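Local structure of abietadiene synthase, chloroplastic (Abies grandis, 3S9V) at residues A[81-86]-A[113-118]; A[480-485]-A[502-507]; A[328-331]-A[336-339]; A[551-556]-A[608-613]; A[675-680]-A[724-729]. The protein belongs to the terpene synthases, as a chloroplast enzyme of grand fir whose largely alpha-helical chain includes a terpene synthase N-terminal domain and a metal-binding domain. All coordinates share one frame; numbering follows the deposited sequence.

Contact 1: A[81-86]-A[113-118]; sequences EWILQN and ITLTLW
Leu115 reaches from helix 101-117 to Ile83 and Leu84 on helix 77-85, and nearly the whole contact can be read by following its side chain outward. CB makes no contact with 81-86. CG, anti to its own carbonyl carbon (chi1 -63°), is the first atom to touch, lying 4.0 Å from Ile83 CG2. At the fork CD2 comes slightly nearer: it sits 3.8 Å from Ile83 CG2 and 3.9 Å from Leu84 CD2. CD1 meets the same two methyls, 3.9 Å from Ile83 CG2 and 4.1 Å from Leu84 CD2, so both methyls of the fork rest against this pair. The side chains of Leu115 and Ile83 lie alongside each other, pointing opposite ways. The two short helical segments cross at -120° with axes 10.8 Å apart, a wide spacing bridged by the tips of long aliphatic side chains. The helices belong to the N-terminal helical part of the chain, and the QLKDGSW sequence just after helix 77-85 resembles the QW-type repeats of alpha-barrel terpene cyclases. Beside Leu115, Thr114 offers only its methyl: CG2 stands 4.2 Å from Ile83 CD1, the two side chains meeting almost at right angles. Its OG1 is hydrogen-bonded to the carbonyl oxygens of Ala60 and Ala110.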
# COMPACT_ATOMS: atom_id res chain seq x y z
N GLU A 81 28.61 -30.68 5.01
CA GLU A 81 29.73 -29.94 4.47
C GLU A 81 29.40 -28.45 4.49
O GLU A 81 30.27 -27.63 4.77
CB GLU A 81 30.01 -30.38 3.03
CG GLU A 81 31.23 -29.70 2.41
CD GLU A 81 32.54 -30.09 3.08
OE1 GLU A 81 33.52 -29.31 2.97
OE2 GLU A 81 32.61 -31.17 3.70
N TRP A 82 28.16 -28.09 4.21
CA TRP A 82 27.77 -26.68 4.22
C TRP A 82 28.05 -26.09 5.60
O TRP A 82 28.57 -24.99 5.72
CB TRP A 82 26.27 -26.51 3.91
CG TRP A 82 25.89 -25.07 3.83
CD1 TRP A 82 25.96 -24.26 2.74
CD2 TRP A 82 25.49 -24.24 4.92
NE1 TRP A 82 25.64 -22.97 3.08
CE2 TRP A 82 25.34 -22.93 4.42
CE3 TRP A 82 25.24 -24.47 6.28
CZ2 TRP A 82 24.97 -21.85 5.22
CZ3 TRP A 82 24.87 -23.40 7.09
CH2 TRP A 82 24.74 -22.10 6.56
N ILE A 83 27.69 -26.83 6.64
CA ILE A 83 27.90 -26.37 8.00
C ILE A 83 29.39 -26.14 8.24
O ILE A 83 29.79 -25.10 8.75
CB ILE A 83 27.37 -27.40 9.02
CG1 ILE A 83 25.85 -27.52 8.87
CG2 ILE A 83 27.75 -26.98 10.41
CD1 ILE A 83 25.24 -28.68 9.63
N LEU A 84 30.21 -27.11 7.84
CA LEU A 84 31.65 -27.01 8.01
C LEU A 84 32.28 -25.80 7.30
O LEU A 84 33.26 -25.23 7.77
CB LEU A 84 32.33 -28.29 7.49
CG LEU A 84 32.01 -29.59 8.22
CD1 LEU A 84 32.63 -30.77 7.47
CD2 LEU A 84 32.54 -29.53 9.64
N GLN A 85 31.69 -25.42 6.17
CA GLN A 85 32.21 -24.32 5.37
C GLN A 85 31.63 -22.94 5.67
O GLN A 85 32.16 -21.93 5.20
CB GLN A 85 31.97 -24.62 3.89
CG GLN A 85 32.42 -26.00 3.45
CD GLN A 85 33.90 -26.06 3.15
OE1 GLN A 85 34.74 -25.78 4.01
NE2 GLN A 85 34.24 -26.42 1.91
N ASN A 86 30.55 -22.86 6.44
CA ASN A 86 29.91 -21.57 6.70
C ASN A 86 29.88 -21.01 8.10
O ASN A 86 28.98 -20.23 8.45
CB ASN A 86 28.50 -21.59 6.13
CG ASN A 86 28.49 -21.44 4.62
OD1 ASN A 86 28.55 -20.32 4.11
ND2 ASN A 86 28.43 -22.55 3.91
N ILE A 113 25.53 -29.43 17.79
CA ILE A 113 24.92 -30.72 18.08
C ILE A 113 25.03 -31.66 16.87
O ILE A 113 25.37 -32.83 17.03
CB ILE A 113 23.44 -30.53 18.49
CG1 ILE A 113 23.39 -29.85 19.87
CG2 ILE A 113 22.70 -31.86 18.50
CD1 ILE A 113 22.00 -29.51 20.35
N THR A 114 24.79 -31.13 15.68
CA THR A 114 24.85 -31.93 14.45
C THR A 114 26.27 -32.40 14.11
O THR A 114 26.47 -33.54 13.70
CB THR A 114 24.28 -31.15 13.25
OG1 THR A 114 22.93 -30.78 13.54
CG2 THR A 114 24.30 -32.01 11.99
N LEU A 115 27.26 -31.52 14.25
CA LEU A 115 28.63 -31.92 13.96
C LEU A 115 29.08 -32.96 14.99
O LEU A 115 29.80 -33.91 14.67
CB LEU A 115 29.56 -30.71 13.96
CG LEU A 115 29.26 -29.65 12.90
CD1 LEU A 115 30.31 -28.55 12.97
CD2 LEU A 115 29.26 -30.29 11.52
N THR A 116 28.66 -32.78 16.24
CA THR A 116 29.00 -33.71 17.30
C THR A 116 28.41 -35.08 16.97
O THR A 116 29.06 -36.11 17.13
CB THR A 116 28.45 -33.24 18.68
OG1 THR A 116 29.12 -32.03 19.08
CG2 THR A 116 28.69 -34.30 19.74
N LEU A 117 27.16 -35.10 16.50
CA LEU A 117 26.49 -36.35 16.17
C LEU A 117 27.20 -37.07 15.03
O LEU A 117 27.17 -38.29 14.95
CB LEU A 117 25.02 -36.09 15.80
CG LEU A 117 24.09 -35.56 16.90
CD1 LEU A 117 22.69 -35.35 16.32
CD2 LEU A 117 24.02 -36.53 18.06
N TRP A 118 27.83 -36.32 14.13
CA TRP A 118 28.52 -36.96 13.02
C TRP A 118 30.02 -37.10 13.28
O TRP A 118 30.79 -37.46 12.39
CB TRP A 118 28.25 -36.18 11.73
CG TRP A 118 26.85 -36.37 11.25
CD1 TRP A 118 25.90 -35.41 11.06
CD2 TRP A 118 26.20 -37.63 10.97
NE1 TRP A 118 24.71 -35.98 10.69
CE2 TRP A 118 24.87 -37.34 10.62
CE3 TRP A 118 26.63 -38.96 10.98
CZ2 TRP A 118 23.94 -38.35 10.29
CZ3 TRP A 118 25.71 -39.97 10.64
CH2 TRP A 118 24.38 -39.65 10.30

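Contact 2: A[480-485]-A[502-507]; sequences TELQDL and ERVTEI
Val504 touches Leu485 at its base, while Leu482 reaches Thr505 at a slant; these two pairings carry the contact. Val504 holds CG1 anti to its backbone N (chi1 176°), which sends that methyl at the root of Leu485, 3.7 Å from CB. The same CG1 comes within 4.2 Å of the carbonyl carbon of Leu485, so the valine rests against the adjoining backbone instead of the leucine's branched end. Leu482 starts off to one side of 502-507, but with CG anti to N (chi1 180°) the chain swings CD1 across, onto the backbone of Thr505 at 3.9 Å from CA. That methyl also lies 4.1 Å from Thr505 OG1 and 4.4 Å from Val504 CG1, bridging the two residues that begin the helical turn. Thr505 OG1 makes its hydrogen bond with Arg486 NH2, one turn after Leu482, so this threonine is linked to helix 461-491 by polar as well as apolar contact. Just ahead of helix 504-514, Glu502 OE1 accepts a weak hydrogen bond from Val504 N (3.5 Å). This is helix packing within an all-helical fold, joining the late part of helix 461-491 to the first turn of helix 504-514 in the terpene synthase metal-binding domain. Tyr508 of the latter also touches both leucines, helix 521-541 packs on Leu485 through Thr528, and helix 768-781 adds Phe781 against Leu482 and Val776 against Thr505.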
# COMPACT_ATOMS: atom_id res chain seq x y z
N THR A 480 9.53 22.68 -14.78
CA THR A 480 9.58 23.38 -16.06
C THR A 480 8.15 23.74 -16.44
O THR A 480 7.84 24.92 -16.65
CB THR A 480 10.18 22.48 -17.16
OG1 THR A 480 11.55 22.18 -16.84
CG2 THR A 480 10.12 23.17 -18.51
N GLU A 481 7.29 22.73 -16.52
CA GLU A 481 5.89 22.94 -16.88
C GLU A 481 5.25 24.04 -16.04
O GLU A 481 4.48 24.87 -16.56
CB GLU A 481 5.10 21.64 -16.69
CG GLU A 481 5.55 20.50 -17.60
CD GLU A 481 4.75 19.22 -17.40
OE1 GLU A 481 5.04 18.23 -18.11
OE2 GLU A 481 3.84 19.19 -16.55
N LEU A 482 5.56 24.05 -14.75
CA LEU A 482 5.02 25.04 -13.84
C LEU A 482 5.39 26.45 -14.29
O LEU A 482 4.57 27.37 -14.25
CB LEU A 482 5.52 24.79 -12.42
CG LEU A 482 5.01 25.78 -11.38
CD1 LEU A 482 3.49 25.72 -11.35
CD2 LEU A 482 5.60 25.47 -10.02
N GLN A 483 6.64 26.61 -14.71
CA GLN A 483 7.13 27.89 -15.17
C GLN A 483 6.31 28.36 -16.36
O GLN A 483 5.82 29.49 -16.39
CB GLN A 483 8.61 27.80 -15.58
CG GLN A 483 9.57 27.63 -14.42
CD GLN A 483 9.41 28.72 -13.37
OE1 GLN A 483 8.39 28.79 -12.67
NE2 GLN A 483 10.41 29.58 -13.26
N ASP A 484 6.14 27.47 -17.33
CA ASP A 484 5.39 27.81 -18.53
C ASP A 484 3.90 28.05 -18.28
O ASP A 484 3.20 28.53 -19.17
CB ASP A 484 5.59 26.73 -19.59
CG ASP A 484 7.02 26.69 -20.11
OD1 ASP A 484 7.52 27.74 -20.57
OD2 ASP A 484 7.65 25.61 -20.05
N LEU A 485 3.42 27.74 -17.08
CA LEU A 485 2.02 27.99 -16.76
C LEU A 485 1.95 29.35 -16.10
O LEU A 485 0.96 30.08 -16.22
CB LEU A 485 1.44 26.93 -15.82
CG LEU A 485 0.93 25.66 -16.50
CD1 LEU A 485 0.54 24.66 -15.45
CD2 LEU A 485 -0.25 25.98 -17.40
N GLU A 502 -4.72 34.83 -7.48
CA GLU A 502 -3.86 34.00 -8.32
C GLU A 502 -3.33 32.81 -7.52
O GLU A 502 -2.99 32.95 -6.34
CB GLU A 502 -2.70 34.86 -8.85
CG GLU A 502 -1.71 34.12 -9.74
CD GLU A 502 -0.68 33.32 -8.97
OE1 GLU A 502 0.09 32.58 -9.62
OE2 GLU A 502 -0.63 33.42 -7.73
N ARG A 503 -3.25 31.65 -8.17
CA ARG A 503 -2.76 30.44 -7.50
C ARG A 503 -2.46 29.28 -8.46
O ARG A 503 -2.89 28.15 -8.25
CB ARG A 503 -3.77 29.98 -6.45
CG ARG A 503 -5.21 30.05 -6.91
CD ARG A 503 -6.16 29.77 -5.76
NE ARG A 503 -7.52 30.23 -6.04
CZ ARG A 503 -8.49 30.31 -5.14
NH1 ARG A 503 -8.25 29.94 -3.88
NH2 ARG A 503 -9.69 30.76 -5.48
N VAL A 504 -1.70 29.58 -9.51
CA VAL A 504 -1.34 28.59 -10.52
C VAL A 504 -0.59 27.39 -9.93
O VAL A 504 -0.85 26.26 -10.31
CB VAL A 504 -0.46 29.22 -11.63
CG1 VAL A 504 -0.01 28.15 -12.61
CG2 VAL A 504 -1.24 30.30 -12.35
N THR A 505 0.33 27.66 -9.01
CA THR A 505 1.12 26.61 -8.36
C THR A 505 0.23 25.63 -7.61
O THR A 505 0.33 24.42 -7.79
CB THR A 505 2.12 27.20 -7.35
OG1 THR A 505 3.00 28.11 -8.02
CG2 THR A 505 2.93 26.10 -6.70
N GLU A 506 -0.62 26.18 -6.76
CA GLU A 506 -1.55 25.40 -5.96
C GLU A 506 -2.43 24.54 -6.87
O GLU A 506 -2.70 23.38 -6.56
CB GLU A 506 -2.39 26.37 -5.13
CG GLU A 506 -3.35 25.76 -4.14
CD GLU A 506 -3.99 26.84 -3.28
OE1 GLU A 506 -3.25 27.52 -2.54
OE2 GLU A 506 -5.23 27.03 -3.36
N ILE A 507 -2.85 25.11 -7.99
CA ILE A 507 -3.70 24.41 -8.95
C ILE A 507 -2.93 23.39 -9.79
O ILE A 507 -3.46 22.33 -10.13
CB ILE A 507 -4.41 25.40 -9.89
CG1 ILE A 507 -5.46 26.19 -9.10
CG2 ILE A 507 -5.05 24.66 -11.05
CD1 ILE A 507 -6.22 27.19 -9.94

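Contact 3: A[328-331]-A[336-339]; sequences RILR and NVSS
Val337 folds back onto Leu330 and Arg331, closing the turn that follows helix 320-332 in the terpene synthase N-terminal domain, an all-helical domain of the six-hairpin clan. The apolar part of the contact centres on the two methyls of the valine, which part company. CG1 meets Leu330 and lies 3.9 Å from its CD1, with CB of the leucine just as near; the two side chains stand roughly perpendicular. CG2 instead presses on the helix backbone, 3.8 Å from Arg331 N, and touches the aliphatic start of the arginine, 4.0 Å from CB. Trp304 packs on both Leu330 and Val337, and helix 290-301 covers them further with Leu297 against the leucine and Tyr301 against the valine.

The polar part runs through the guanidinium of Arg331. Its chain leaves with CG anti to N (chi1 162°) and then turns about the CG-CD bond (chi3 -72°), which brings the charged end alongside 337-339. Beyond the two segments, Arg331 NH2 forms a salt bridge with Glu380 OE1 and a hydrogen bond with the carbonyl of Val375, while Phe377 makes a cation-pi contact. The charge is therefore met by an acid and a ring within a buried setting, and these partners should hold the group's rotation.

No direct hydrogen bond joins the segments; water does. One molecule, lying in the guanidinium plane at its edge, accepts from Arg331 NE at 2.7 Å and donates to Val337 O, also at 2.7 Å.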
# COMPACT_ATOMS: atom_id res chain seq x y z
N ARG A 328 -6.12 -6.60 -1.76
CA ARG A 328 -6.05 -5.23 -2.27
C ARG A 328 -5.44 -5.12 -3.66
O ARG A 328 -6.03 -4.51 -4.57
CB ARG A 328 -5.27 -4.31 -1.32
CG ARG A 328 -5.22 -2.84 -1.78
CD ARG A 328 -4.49 -1.97 -0.76
NE ARG A 328 -3.22 -2.60 -0.42
CZ ARG A 328 -2.09 -2.42 -1.08
NH1 ARG A 328 -1.00 -3.07 -0.69
NH2 ARG A 328 -2.02 -1.56 -2.09
N ILE A 329 -4.25 -5.69 -3.84
CA ILE A 329 -3.57 -5.62 -5.13
C ILE A 329 -4.29 -6.35 -6.26
O ILE A 329 -4.34 -5.84 -7.38
CB ILE A 329 -2.13 -6.14 -5.01
CG1 ILE A 329 -1.35 -5.24 -4.06
CG2 ILE A 329 -1.48 -6.18 -6.39
CD1 ILE A 329 0.09 -5.67 -3.81
N LEU A 330 -4.83 -7.53 -5.99
CA LEU A 330 -5.56 -8.28 -7.02
C LEU A 330 -6.85 -7.53 -7.37
O LEU A 330 -7.27 -7.50 -8.53
CB LEU A 330 -5.90 -9.70 -6.54
CG LEU A 330 -4.70 -10.65 -6.44
CD1 LEU A 330 -5.14 -11.98 -5.85
CD2 LEU A 330 -4.10 -10.87 -7.82
N ARG A 331 -7.46 -6.92 -6.36
CA ARG A 331 -8.68 -6.17 -6.59
C ARG A 331 -8.39 -4.95 -7.45
O ARG A 331 -9.08 -4.70 -8.44
CB ARG A 331 -9.31 -5.72 -5.27
CG ARG A 331 -10.30 -4.57 -5.45
CD ARG A 331 -11.19 -4.42 -4.23
NE ARG A 331 -12.15 -5.51 -4.16
CZ ARG A 331 -13.08 -5.62 -3.22
NH1 ARG A 331 -13.92 -6.64 -3.24
NH2 ARG A 331 -13.16 -4.71 -2.25
N ASN A 336 -11.07 -11.01 -9.97
CA ASN A 336 -12.31 -11.27 -9.24
C ASN A 336 -12.04 -11.94 -7.92
O ASN A 336 -12.10 -13.17 -7.80
CB ASN A 336 -13.27 -12.13 -10.07
CG ASN A 336 -14.55 -12.46 -9.32
OD1 ASN A 336 -14.95 -11.73 -8.41
ND2 ASN A 336 -15.21 -13.55 -9.70
N VAL A 337 -11.74 -11.12 -6.92
CA VAL A 337 -11.47 -11.59 -5.58
C VAL A 337 -12.52 -11.00 -4.66
O VAL A 337 -13.02 -9.91 -4.89
CB VAL A 337 -10.07 -11.16 -5.12
CG1 VAL A 337 -9.01 -11.92 -5.92
CG2 VAL A 337 -9.89 -9.67 -5.29
N SER A 338 -12.86 -11.73 -3.60
CA SER A 338 -13.87 -11.28 -2.66
C SER A 338 -13.27 -10.92 -1.31
O SER A 338 -12.26 -11.49 -0.90
CB SER A 338 -14.92 -12.37 -2.45
OG SER A 338 -15.74 -12.08 -1.33
N SER A 339 -13.91 -9.98 -0.62
CA SER A 339 -13.44 -9.58 0.70
C SER A 339 -13.83 -10.66 1.71
O SER A 339 -13.45 -10.59 2.87
CB SER A 339 -14.04 -8.23 1.10
OG SER A 339 -15.45 -8.30 1.09
O HOH W 1 -12.83 -7.43 -5.97

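Contact 4: A[551-556]-A[608-613]; sequences KLFTES and VQLEAY
Phe553 is the first residue along 551-556 to meet Leu610, where helix 547-559 packs against helix 599-621 in the helical metal-binding domain of the terpene synthase fold. The phenylalanine offers its ring edge: CD1 lies 4.2 Å from Leu610 CD1, which sits near the ring plane and not over a face. Phe576 of helix 570-594 meets the same ring edge-to-face, and helix 521-541 touches it through Leu537, Leu540 and Tyr541, the last two lying in a DDLYD sequence that matches the DDxxD metal-binding motif of class I terpene synthases.

Thr554 comes next, and here the backbones draw closest, with 6.4 Å between Thr554 CA and Leu610 CA. With CG anti to its carbonyl carbon (chi1 -59°), Leu610 carries CD1 over to the main chain of Thr554, 4.1 Å from CA. Thr554 OG1 lies 4.2 Å from Leu610 CB but hydrogen-bonds to Tyr541 OH, tying helix 547-559 to helix 521-541.

Ser556 faces back into its own helix. Its OG donates to Leu552 O over 2.7 Å, from above the carbonyl plane, while Ser556 N, 2.8 Å from that oxygen, comes from the opposite face.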
# COMPACT_ATOMS: atom_id res chain seq x y z
N LYS A 551 -25.34 37.11 -17.58
CA LYS A 551 -26.00 36.60 -18.77
C LYS A 551 -25.22 36.93 -20.05
O LYS A 551 -25.32 36.20 -21.04
CB LYS A 551 -27.41 37.16 -18.86
CG LYS A 551 -28.21 36.53 -19.97
CD LYS A 551 -29.54 37.22 -20.20
CE LYS A 551 -30.20 36.68 -21.45
NZ LYS A 551 -29.28 36.77 -22.63
N LEU A 552 -24.46 38.02 -20.04
CA LEU A 552 -23.68 38.38 -21.20
C LEU A 552 -22.56 37.37 -21.36
O LEU A 552 -22.23 36.96 -22.48
CB LEU A 552 -23.07 39.78 -21.04
CG LEU A 552 -24.03 40.96 -20.85
CD1 LEU A 552 -23.21 42.20 -20.53
CD2 LEU A 552 -24.87 41.17 -22.11
N PHE A 553 -21.96 36.96 -20.24
CA PHE A 553 -20.88 35.97 -20.29
C PHE A 553 -21.43 34.65 -20.82
O PHE A 553 -20.88 34.06 -21.76
CB PHE A 553 -20.27 35.79 -18.90
CG PHE A 553 -18.90 35.13 -18.92
CD1 PHE A 553 -18.77 33.75 -19.07
CD2 PHE A 553 -17.74 35.90 -18.79
CE1 PHE A 553 -17.51 33.15 -19.10
CE2 PHE A 553 -16.48 35.31 -18.82
CZ PHE A 553 -16.36 33.93 -18.98
N THR A 554 -22.52 34.18 -20.23
CA THR A 554 -23.14 32.93 -20.64
C THR A 554 -23.50 32.96 -22.13
O THR A 554 -23.26 31.99 -22.87
CB THR A 554 -24.41 32.63 -19.81
OG1 THR A 554 -24.07 32.62 -18.42
CG2 THR A 554 -24.99 31.28 -20.18
N GLU A 555 -24.07 34.08 -22.56
CA GLU A 555 -24.46 34.26 -23.96
C GLU A 555 -23.25 34.31 -24.89
O GLU A 555 -23.29 33.80 -26.01
CB GLU A 555 -25.28 35.55 -24.12
CG GLU A 555 -25.65 35.87 -25.57
CD GLU A 555 -26.78 35.02 -26.10
OE1 GLU A 555 -26.68 33.77 -26.05
OE2 GLU A 555 -27.78 35.60 -26.57
N SER A 556 -22.18 34.93 -24.42
CA SER A 556 -20.96 35.04 -25.21
C SER A 556 -20.43 33.65 -25.50
O SER A 556 -20.03 33.35 -26.63
CB SER A 556 -19.89 35.85 -24.47
OG SER A 556 -20.28 37.20 -24.26
N VAL A 608 -23.25 23.72 -19.61
CA VAL A 608 -23.82 23.13 -18.40
C VAL A 608 -23.19 23.69 -17.13
O VAL A 608 -23.87 23.87 -16.12
CB VAL A 608 -23.68 21.59 -18.43
CG1 VAL A 608 -24.21 20.98 -17.13
CG2 VAL A 608 -24.46 21.03 -19.63
N GLN A 609 -21.89 23.97 -17.19
CA GLN A 609 -21.18 24.51 -16.04
C GLN A 609 -21.68 25.91 -15.68
O GLN A 609 -21.95 26.21 -14.51
CB GLN A 609 -19.68 24.58 -16.33
CG GLN A 609 -18.85 24.99 -15.13
CD GLN A 609 -18.96 23.98 -14.00
OE1 GLN A 609 -18.67 22.80 -14.19
NE2 GLN A 609 -19.39 24.43 -12.83
N LEU A 610 -21.81 26.77 -16.69
CA LEU A 610 -22.26 28.13 -16.46
C LEU A 610 -23.71 28.12 -15.98
O LEU A 610 -24.10 28.93 -15.13
CB LEU A 610 -22.11 28.97 -17.73
CG LEU A 610 -20.66 29.04 -18.26
CD1 LEU A 610 -20.61 29.99 -19.43
CD2 LEU A 610 -19.72 29.51 -17.18
N GLU A 611 -24.51 27.20 -16.52
CA GLU A 611 -25.89 27.08 -16.11
C GLU A 611 -25.93 26.73 -14.62
O GLU A 611 -26.76 27.25 -13.89
CB GLU A 611 -26.61 26.03 -16.95
CG GLU A 611 -27.40 26.63 -18.10
CD GLU A 611 -27.63 25.66 -19.25
OE1 GLU A 611 -27.95 24.48 -18.99
OE2 GLU A 611 -27.51 26.09 -20.42
N ALA A 612 -25.02 25.86 -14.18
CA ALA A 612 -24.99 25.49 -12.76
C ALA A 612 -24.61 26.72 -11.91
O ALA A 612 -25.19 26.95 -10.85
CB ALA A 612 -24.00 24.35 -12.52
N TYR A 613 -23.64 27.50 -12.38
CA TYR A 613 -23.23 28.71 -11.65
C TYR A 613 -24.40 29.69 -11.61
O TYR A 613 -24.64 30.35 -10.60
CB TYR A 613 -22.06 29.42 -12.34
CG TYR A 613 -20.73 28.71 -12.25
CD1 TYR A 613 -20.36 28.00 -11.10
CD2 TYR A 613 -19.81 28.78 -13.30
CE1 TYR A 613 -19.11 27.38 -11.01
CE2 TYR A 613 -18.56 28.17 -13.21
CZ TYR A 613 -18.21 27.48 -12.07
OH TYR A 613 -16.98 26.89 -11.98

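Contact 5: A[675-680]-A[724-729]; sequences GLTGRL and ENALEE
Thr677 and Ala726 mark the nearest backbone approach, 6.4 Å between their CA atoms, where the short helical segments run roughly antiparallel, at 148°, with axes 9.3 Å apart. The spacing suits the small side chains that meet here. Thr677 CG2 packs directly on Ala726 CB at 3.6 Å, the tightest touch between the two segments. That methyl is placed by the threonine's first torsion (chi1 63°), which sets CG2 anti to the carbonyl carbon and puts OG1 between the backbone N and carbonyl. From there OG1 hydrogen-bonds to Met674 O and more weakly to Leu673 O, both in its own helix, so the hydroxyl turns its polarity inward and the methyl is what faces helix 712-736.

Helix 669-693, in the metal-binding domain, continues beyond this segment into an NDTKTYQAE sequence that fits the NSE/DTE metal-binding pattern of class I terpene synthases; Arg679 NE forms a salt bridge with Asp683 of that sequence. The contact itself is apolar packing that joins this helix to helix 712-736.

Leu727, next in sequence to Ala726, also reaches Thr677. It leaves its helix beside 675-680, yet the branched end swings round, and CD2 lies 3.9 Å from Thr677 CG2 and 4.1 Å from its CB. The two side chains cross obliquely, and Gln755 of helix 741-757 touches them both. Leu676 adds a lighter touch, its CD2 4.2 Å from Ala726 CB. Leu676 also packs on Ile632 and Ser636 of helix 628-638.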
# COMPACT_ATOMS: atom_id res chain seq x y z
N GLY A 675 -18.27 14.29 -8.75
CA GLY A 675 -18.78 15.62 -8.45
C GLY A 675 -19.46 15.66 -7.09
O GLY A 675 -19.28 16.61 -6.33
N LEU A 676 -20.26 14.64 -6.79
CA LEU A 676 -20.96 14.59 -5.51
C LEU A 676 -19.99 14.58 -4.34
O LEU A 676 -20.10 15.41 -3.44
CB LEU A 676 -21.88 13.36 -5.43
CG LEU A 676 -22.64 13.14 -4.12
CD1 LEU A 676 -23.51 14.36 -3.85
CD2 LEU A 676 -23.51 11.87 -4.20
N THR A 677 -19.02 13.67 -4.35
CA THR A 677 -18.07 13.61 -3.24
C THR A 677 -17.26 14.90 -3.10
O THR A 677 -16.96 15.33 -1.98
CB THR A 677 -17.08 12.42 -3.37
OG1 THR A 677 -16.29 12.57 -4.55
CG2 THR A 677 -17.84 11.10 -3.40
N GLY A 678 -16.90 15.52 -4.22
CA GLY A 678 -16.12 16.74 -4.17
C GLY A 678 -16.94 17.84 -3.51
O GLY A 678 -16.46 18.56 -2.63
N ARG A 679 -18.19 17.97 -3.94
CA ARG A 679 -19.08 18.97 -3.39
C ARG A 679 -19.26 18.83 -1.88
O ARG A 679 -19.17 19.81 -1.14
CB ARG A 679 -20.45 18.88 -4.03
CG ARG A 679 -21.44 19.90 -3.46
CD ARG A 679 -21.27 21.19 -4.21
NE ARG A 679 -20.67 22.25 -3.42
CZ ARG A 679 -20.18 23.37 -3.94
NH1 ARG A 679 -19.66 24.29 -3.14
NH2 ARG A 679 -20.20 23.58 -5.25
N LEU A 680 -19.55 17.62 -1.43
CA LEU A 680 -19.79 17.37 -0.01
C LEU A 680 -18.59 17.60 0.90
O LEU A 680 -18.73 18.17 1.98
CB LEU A 680 -20.33 15.95 0.20
CG LEU A 680 -21.66 15.61 -0.50
CD1 LEU A 680 -22.13 14.23 -0.08
CD2 LEU A 680 -22.71 16.65 -0.14
N GLU A 724 -19.26 9.31 2.39
CA GLU A 724 -18.60 8.02 2.55
C GLU A 724 -19.20 6.91 1.69
O GLU A 724 -18.47 6.14 1.06
CB GLU A 724 -18.62 7.59 4.01
CG GLU A 724 -17.74 8.42 4.92
CD GLU A 724 -16.29 8.46 4.45
OE1 GLU A 724 -15.72 7.38 4.19
OE2 GLU A 724 -15.73 9.57 4.34
N ASN A 725 -20.53 6.79 1.68
CA ASN A 725 -21.15 5.75 0.88
C ASN A 725 -20.86 6.03 -0.58
O ASN A 725 -20.67 5.11 -1.37
CB ASN A 725 -22.66 5.69 1.13
CG ASN A 725 -22.99 5.30 2.56
OD1 ASN A 725 -22.43 4.35 3.11
ND2 ASN A 725 -23.93 6.02 3.17
N ALA A 726 -20.81 7.31 -0.93
CA ALA A 726 -20.54 7.73 -2.30
C ALA A 726 -19.10 7.39 -2.69
O ALA A 726 -18.84 6.99 -3.83
CB ALA A 726 -20.76 9.23 -2.44
N LEU A 727 -18.18 7.54 -1.75
CA LEU A 727 -16.77 7.23 -2.01
C LEU A 727 -16.62 5.72 -2.18
O LEU A 727 -15.79 5.24 -2.96
CB LEU A 727 -15.88 7.71 -0.86
CG LEU A 727 -15.49 9.19 -0.84
CD1 LEU A 727 -14.85 9.54 0.50
CD2 LEU A 727 -14.54 9.48 -1.99
N GLU A 728 -17.43 4.98 -1.44
CA GLU A 728 -17.40 3.53 -1.49
C GLU A 728 -17.93 3.10 -2.86
O GLU A 728 -17.38 2.20 -3.49
CB GLU A 728 -18.26 2.97 -0.36
CG GLU A 728 -17.95 1.55 0.03
CD GLU A 728 -18.34 1.26 1.47
OE1 GLU A 728 -19.50 1.54 1.85
OE2 GLU A 728 -17.48 0.75 2.22
N GLU A 729 -19.00 3.74 -3.32
CA GLU A 729 -19.56 3.43 -4.62
C GLU A 729 -18.56 3.84 -5.71
O GLU A 729 -18.43 3.17 -6.74
CB GLU A 729 -20.91 4.15 -4.83
CG GLU A 729 -21.54 3.81 -6.19
CD GLU A 729 -22.98 4.26 -6.36
OE1 GLU A 729 -23.49 4.17 -7.51
OE2 GLU A 729 -23.62 4.70 -5.37

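In the fold
Along the chain the contacts close one after another, in the order 1, 3, 2, 4, 5, and none touches another. Contact 1, in the distant N-terminal helical part, has its centre about 85 Å from that of contact 4, on the far side of the chain's centre. Contact 3 closes a turn in the terpene synthase N-terminal domain, nearer the middle; its nearest atoms are about 8 Å from contact 5. Contacts 2, 4 and 5 join helices of the metal-binding half. Contacts 4 and 5 come within about 7 Å at their nearest atoms, and both neighbour helix 628-638; helix 521-541 packs against contacts 2 and 4. The five thus sample separate helical regions of one elongated chain.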